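Kelch-like protein 7 (Homo sapiens, PDB 3II7) serves as a substrate-specific adapter of a CUL3-RBX1 E3 ubiquitin ligase, of which this chain is the six-repeat kelch domain. Local coordinates at residues T240-A245 and V252-Q257; L262-E267 and K280-P285. One frame throughout, in Å; residues are numbered along the deposited sequence.

Contact 1: T240-A245 and V252-Q257; sequences TVKCAA and VLAGFQ. With EDO (1,2-ethanediol), chain I; EDO (1,2-ethanediol), chain F; EDO (1,2-ethanediol), chain J; EDO (1,2-ethanediol), chain K.
K242 and A254 form an antiparallel hydrogen-bonded pair. K242 N donates to A254 O at 2.9 Å, with the donor tilted 35° from the carbonyl plane. K242 O takes the amide of L253 instead of that of A254. The L253 N to K242 O bond is also 2.9 Å and runs nearly along the C=O axis. L253 and A254 therefore both face K242, which makes a classic beta bulge and shifts the register by one. Past the bulge, C243 meets V252 as a non-hydrogen-bonded pair.

Beyond the strand ends, T240 and F256 bind each other twice. T240 N donates to F256 O at 3.2 Å, in the carbonyl plane. F256 N donates to T240 OG1 at 3.1 Å. The T240 hydroxyl is tucked over its own backbone (chi1 77°), and this turns OG1 to the F256 amide. Next to this pair, G255 CA comes to 3.2 Å from T240 O, a close backbone approach. A molecule of 1,2-ethanediol, probably from the crystallisation liquor, sits beside T240 OG1 and F256 CB. In the conformer described, one of two, K242 NZ reaches its O2 by a weak hydrogen bond.

Apolar contacts lie on both faces. V252 spreads its two methyls: CG1 meets V241 CG1, and CG2 touches C243 SG. V241 and C243 also have second conformers, so these two contacts are less certain. On the face of K242 and A254, the CB atoms of these two residues are 4.0 Å apart. L253 packs on I15 and L17 of strand 13-18, in the next blade.

The arrangement is a bulged beta hairpin of strands 242-246 and 249-254, the first two strands of one four-stranded blade of the kelch beta-propeller.

Contact 2: L262-E267 and K280-P285; sequences LGHILE and KVRAFP. With EDO (1,2-ethanediol), chain Y; EDO (1,2-ethanediol), chain N.
Two backbone hydrogen bonds flank H264 and R282, an antiparallel non-hydrogen-bonded pair with CA atoms 4.1 Å apart: I265 N donates to V281 O, and A283 N donates to G263 O. Both are 3.0 Å long. The first is nearly linear at the carbonyl, with a C=O...N angle of 164°. In the second, the donor stands above the carbonyl plane, 51° out of it. Water 1 bridges L262 O and F284 O. Water 2 bridges G263 O and A283 O, so G263 O receives both an amide and a water.

A283 directs its methyl at the other segment. Its CB lies 3.4 Å from L262 O and also touches L262 CG and CD2. I265 packs on V281 with its ethyl branch, CD1 to CG1 at 3.8 Å. Its other branch, CG2, rests against R282 O and the backbone of A283. The H264 ring passes V281 O obliquely, and its CD2 is 3.4 Å from that oxygen. H264 NE2 then meets R282 CG, an aliphatic carbon, at 3.9 Å. R282 N also binds a 1,2-ethanediol molecule, probably from the crystallisation liquor.

I265 also packs on L253 of strand 249-254 and on F29 of strand 26-30 in the adjoining blade. F284 reaches R27 of that same strand. The link after the blade's fourth strand, 274-278, thus pairs with the start of its third, 264-269. It bridges to the adjoining blade of the kelch beta-propeller, whose sheet holds both strand 13-18 and the C-terminal strand 290-295.

Overall arrangement
Near the N terminus, strand 13-18 enters a sheet that only the end of the chain completes. Much later, strand 242-246 turns into 249-254, and contact 1 closes this short hairpin. The chain then loops through 258-261 into strand 264-269. It continues through 274-278 and returns at 280-285, where contact 2 closes a longer loop. The two contacts are in series and neither encloses the other. The centres of contact 1 and contact 2 lie about 9 Å apart. They join through probable hydrogen bonds from L262 N to G255 O and from F284 N to L253 O. After contact 2 the chain runs on to strand 290-295, which pairs with strand 13-18.

Contact 1: T240-A245 and V252-Q257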
# COMPACT_ATOMS: atom_id res chain seq x y z
N THR A 240 8.50 6.96 6.06
CA THR A 240 7.32 6.33 5.43
C THR A 240 6.93 7.10 4.18
O THR A 240 7.17 8.32 4.07
CB THR A 240 6.13 6.20 6.40
OG1 THR A 240 5.49 7.48 6.55
CG2 THR A 240 6.58 5.67 7.77
N VAL A 241 6.36 6.39 3.22
CA VAL A 241 5.81 7.06 2.05
C VAL A 241 4.48 6.50 1.67
O VAL A 241 4.18 5.34 1.88
CB VAL A 241 6.72 7.03 0.83
CG1 VAL A 241 7.92 7.99 1.00
CG2 VAL A 241 7.15 5.63 0.55
N LYS A 242 3.64 7.40 1.18
CA LYS A 242 2.32 7.03 0.67
C LYS A 242 2.35 7.38 -0.80
O LYS A 242 2.43 8.57 -1.16
CB LYS A 242 1.22 7.77 1.40
CG LYS A 242 1.17 7.46 2.88
CD LYS A 242 0.80 6.02 3.14
CE LYS A 242 0.90 5.68 4.62
NZ LYS A 242 2.31 5.51 5.12
N CYS A 243 2.34 6.34 -1.65
CA CYS A 243 2.71 6.39 -3.06
C CYS A 243 1.64 5.72 -3.93
O CYS A 243 1.10 4.68 -3.51
CB CYS A 243 3.98 5.52 -3.26
SG CYS A 243 5.49 6.11 -2.49
N ALA A 244 1.44 6.21 -5.14
CA ALA A 244 0.61 5.54 -6.12
C ALA A 244 1.02 5.94 -7.52
O ALA A 244 1.45 7.07 -7.73
CB ALA A 244 -0.90 5.88 -5.90
N ALA A 245 0.85 5.04 -8.48
CA ALA A 245 1.18 5.32 -9.85
C ALA A 245 -0.06 5.43 -10.71
O ALA A 245 -1.03 4.63 -10.56
CB ALA A 245 2.11 4.22 -10.42
N VAL A 252 4.21 10.58 -4.94
CA VAL A 252 4.36 10.46 -3.47
C VAL A 252 3.57 11.63 -2.89
O VAL A 252 3.95 12.82 -3.04
CB VAL A 252 5.80 10.50 -3.01
CG1 VAL A 252 5.90 10.31 -1.49
CG2 VAL A 252 6.65 9.42 -3.76
N LEU A 253 2.45 11.30 -2.25
CA LEU A 253 1.47 12.28 -1.87
C LEU A 253 1.48 12.59 -0.38
O LEU A 253 0.85 13.54 0.05
CB LEU A 253 0.07 11.83 -2.29
CG LEU A 253 -0.18 11.68 -3.78
CD1 LEU A 253 -1.64 11.26 -4.01
CD2 LEU A 253 0.13 12.98 -4.52
N ALA A 254 2.15 11.74 0.40
CA ALA A 254 2.34 11.98 1.84
C ALA A 254 3.53 11.18 2.32
O ALA A 254 3.95 10.23 1.69
CB ALA A 254 1.06 11.59 2.63
N GLY A 255 4.07 11.57 3.44
CA GLY A 255 5.13 10.79 4.08
C GLY A 255 5.55 11.41 5.39
O GLY A 255 5.52 12.63 5.56
N PHE A 256 5.94 10.55 6.33
CA PHE A 256 6.48 10.95 7.61
C PHE A 256 7.98 10.96 7.52
O PHE A 256 8.60 9.98 7.13
CB PHE A 256 6.04 9.98 8.70
CG PHE A 256 6.56 10.32 10.08
CD1 PHE A 256 6.40 11.59 10.58
CD2 PHE A 256 7.22 9.38 10.85
CE1 PHE A 256 6.88 11.93 11.85
CE2 PHE A 256 7.69 9.70 12.13
CZ PHE A 256 7.53 10.99 12.60
N GLN A 257 8.58 12.07 7.90
CA GLN A 257 10.02 12.22 7.76
C GLN A 257 10.79 11.54 8.87
O GLN A 257 11.89 11.06 8.63
CB GLN A 257 10.42 13.70 7.70
CG GLN A 257 11.84 13.94 7.18
CD GLN A 257 12.94 13.77 8.20
OE1 GLN A 257 12.74 13.96 9.41
NE2 GLN A 257 14.14 13.40 7.72
C1 EDO I . 3.02 7.47 10.35
O1 EDO I . 2.58 8.83 10.27
C2 EDO I . 3.86 7.13 9.14
O2 EDO I . 3.09 7.14 7.89
C1 EDO F . 0.20 0.55 -9.42
O1 EDO F . 0.50 -0.53 -8.49
C2 EDO F . -0.74 1.59 -8.79
O2 EDO F . -0.10 2.39 -7.77
C1 EDO J . 14.44 16.18 3.62
O1 EDO J . 15.17 15.20 2.89
C2 EDO J . 13.76 15.51 4.79
O2 EDO J . 14.72 14.84 5.61
C1 EDO K . 14.92 10.01 7.97
O1 EDO K . 14.48 10.16 9.34
C2 EDO K . 16.39 9.60 7.90
O2 EDO K . 16.62 8.52 8.81

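Contact 2: L262-E267 and K280-P285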
# COMPACT_ATOMS: atom_id res chain seq x y z
N LEU A 262 6.43 15.17 4.81
CA LEU A 262 6.54 15.63 3.46
C LEU A 262 5.61 16.82 3.27
O LEU A 262 4.43 16.78 3.65
CB LEU A 262 6.17 14.52 2.48
CG LEU A 262 6.27 14.83 0.99
CD1 LEU A 262 7.75 14.99 0.56
CD2 LEU A 262 5.59 13.73 0.14
N GLY A 263 6.17 17.90 2.73
CA GLY A 263 5.42 19.14 2.62
C GLY A 263 4.73 19.36 1.28
O GLY A 263 3.64 19.94 1.23
N HIS A 264 5.41 18.97 0.20
CA HIS A 264 4.90 19.10 -1.17
C HIS A 264 5.07 17.79 -1.88
O HIS A 264 5.98 17.04 -1.59
CB HIS A 264 5.62 20.21 -1.92
CG HIS A 264 5.24 21.56 -1.46
ND1 HIS A 264 5.80 22.14 -0.34
CD2 HIS A 264 4.29 22.43 -1.90
CE1 HIS A 264 5.24 23.33 -0.14
NE2 HIS A 264 4.31 23.52 -1.07
N ILE A 265 4.18 17.49 -2.83
CA ILE A 265 4.19 16.19 -3.46
C ILE A 265 5.44 15.99 -4.30
O ILE A 265 6.06 16.95 -4.79
CB ILE A 265 2.90 15.91 -4.32
CG1 ILE A 265 2.86 16.75 -5.58
CG2 ILE A 265 1.60 16.15 -3.49
CD1 ILE A 265 1.83 16.29 -6.60
N LEU A 266 5.80 14.72 -4.47
CA LEU A 266 6.90 14.33 -5.33
C LEU A 266 6.33 13.55 -6.53
O LEU A 266 5.36 12.79 -6.40
CB LEU A 266 7.87 13.39 -4.59
CG LEU A 266 8.42 13.86 -3.25
CD1 LEU A 266 9.36 12.82 -2.66
CD2 LEU A 266 9.12 15.25 -3.34
N GLU A 267 6.93 13.75 -7.70
CA GLU A 267 6.47 13.08 -8.91
C GLU A 267 7.67 12.45 -9.59
O GLU A 267 8.70 13.10 -9.77
CB GLU A 267 5.82 14.07 -9.85
CG GLU A 267 4.69 14.83 -9.25
CD GLU A 267 4.13 15.87 -10.20
OE1 GLU A 267 3.59 15.48 -11.25
OE2 GLU A 267 4.20 17.05 -9.87
N LYS A 280 4.02 23.73 -6.08
CA LYS A 280 2.66 24.30 -6.13
C LYS A 280 1.60 23.40 -5.54
O LYS A 280 0.45 23.80 -5.42
CB LYS A 280 2.27 24.61 -7.59
CG LYS A 280 3.25 25.49 -8.36
CD LYS A 280 3.44 26.82 -7.70
CE LYS A 280 4.30 27.76 -8.56
NZ LYS A 280 4.75 28.93 -7.76
N VAL A 281 1.97 22.17 -5.18
CA VAL A 281 1.01 21.20 -4.69
C VAL A 281 1.47 20.63 -3.33
O VAL A 281 2.43 19.87 -3.25
CB VAL A 281 0.82 20.05 -5.68
CG1 VAL A 281 -0.28 19.12 -5.19
CG2 VAL A 281 0.46 20.58 -7.08
N ARG A 282 0.73 20.99 -2.29
CA ARG A 282 1.02 20.49 -0.95
C ARG A 282 0.69 19.02 -0.83
O ARG A 282 -0.28 18.53 -1.41
CB ARG A 282 0.24 21.29 0.11
CG ARG A 282 0.82 22.67 0.39
CD ARG A 282 1.00 22.87 1.89
NE ARG A 282 1.07 24.29 2.26
CZ ARG A 282 0.84 24.77 3.49
NH1 ARG A 282 0.50 23.96 4.50
NH2 ARG A 282 0.93 26.08 3.71
N ALA A 283 1.50 18.34 -0.04
CA ALA A 283 1.29 16.94 0.31
C ALA A 283 0.19 16.84 1.35
O ALA A 283 -0.14 17.84 2.06
CB ALA A 283 2.60 16.31 0.81
N PHE A 284 -0.40 15.65 1.44
CA PHE A 284 -1.49 15.37 2.34
C PHE A 284 -0.93 15.41 3.78
O PHE A 284 0.16 14.87 4.04
CB PHE A 284 -2.07 13.98 2.04
CG PHE A 284 -3.46 13.79 2.56
CD1 PHE A 284 -4.47 14.56 2.05
CD2 PHE A 284 -3.76 12.83 3.50
CE1 PHE A 284 -5.75 14.43 2.50
CE2 PHE A 284 -5.06 12.68 3.95
CZ PHE A 284 -6.05 13.48 3.44
N PRO A 285 -1.64 16.08 4.70
CA PRO A 285 -1.05 16.28 6.04
C PRO A 285 -1.21 15.09 6.99
O PRO A 285 -0.56 15.05 8.04
CB PRO A 285 -1.81 17.48 6.57
CG PRO A 285 -3.15 17.40 5.87
CD PRO A 285 -2.82 16.95 4.50
C1 EDO Y . -2.61 22.67 -2.39
O1 EDO Y . -2.26 21.61 -3.26
C2 EDO Y . -3.60 22.12 -1.38
O2 EDO Y . -4.19 23.18 -0.64
C1 EDO N . -0.01 12.40 11.62
O1 EDO N . 0.44 12.89 10.36
C2 EDO N . -1.34 11.73 11.40
O2 EDO N . -1.13 10.62 10.53
O HOH W 1 2.84 14.37 4.13
O HOH W 2 1.45 19.37 3.63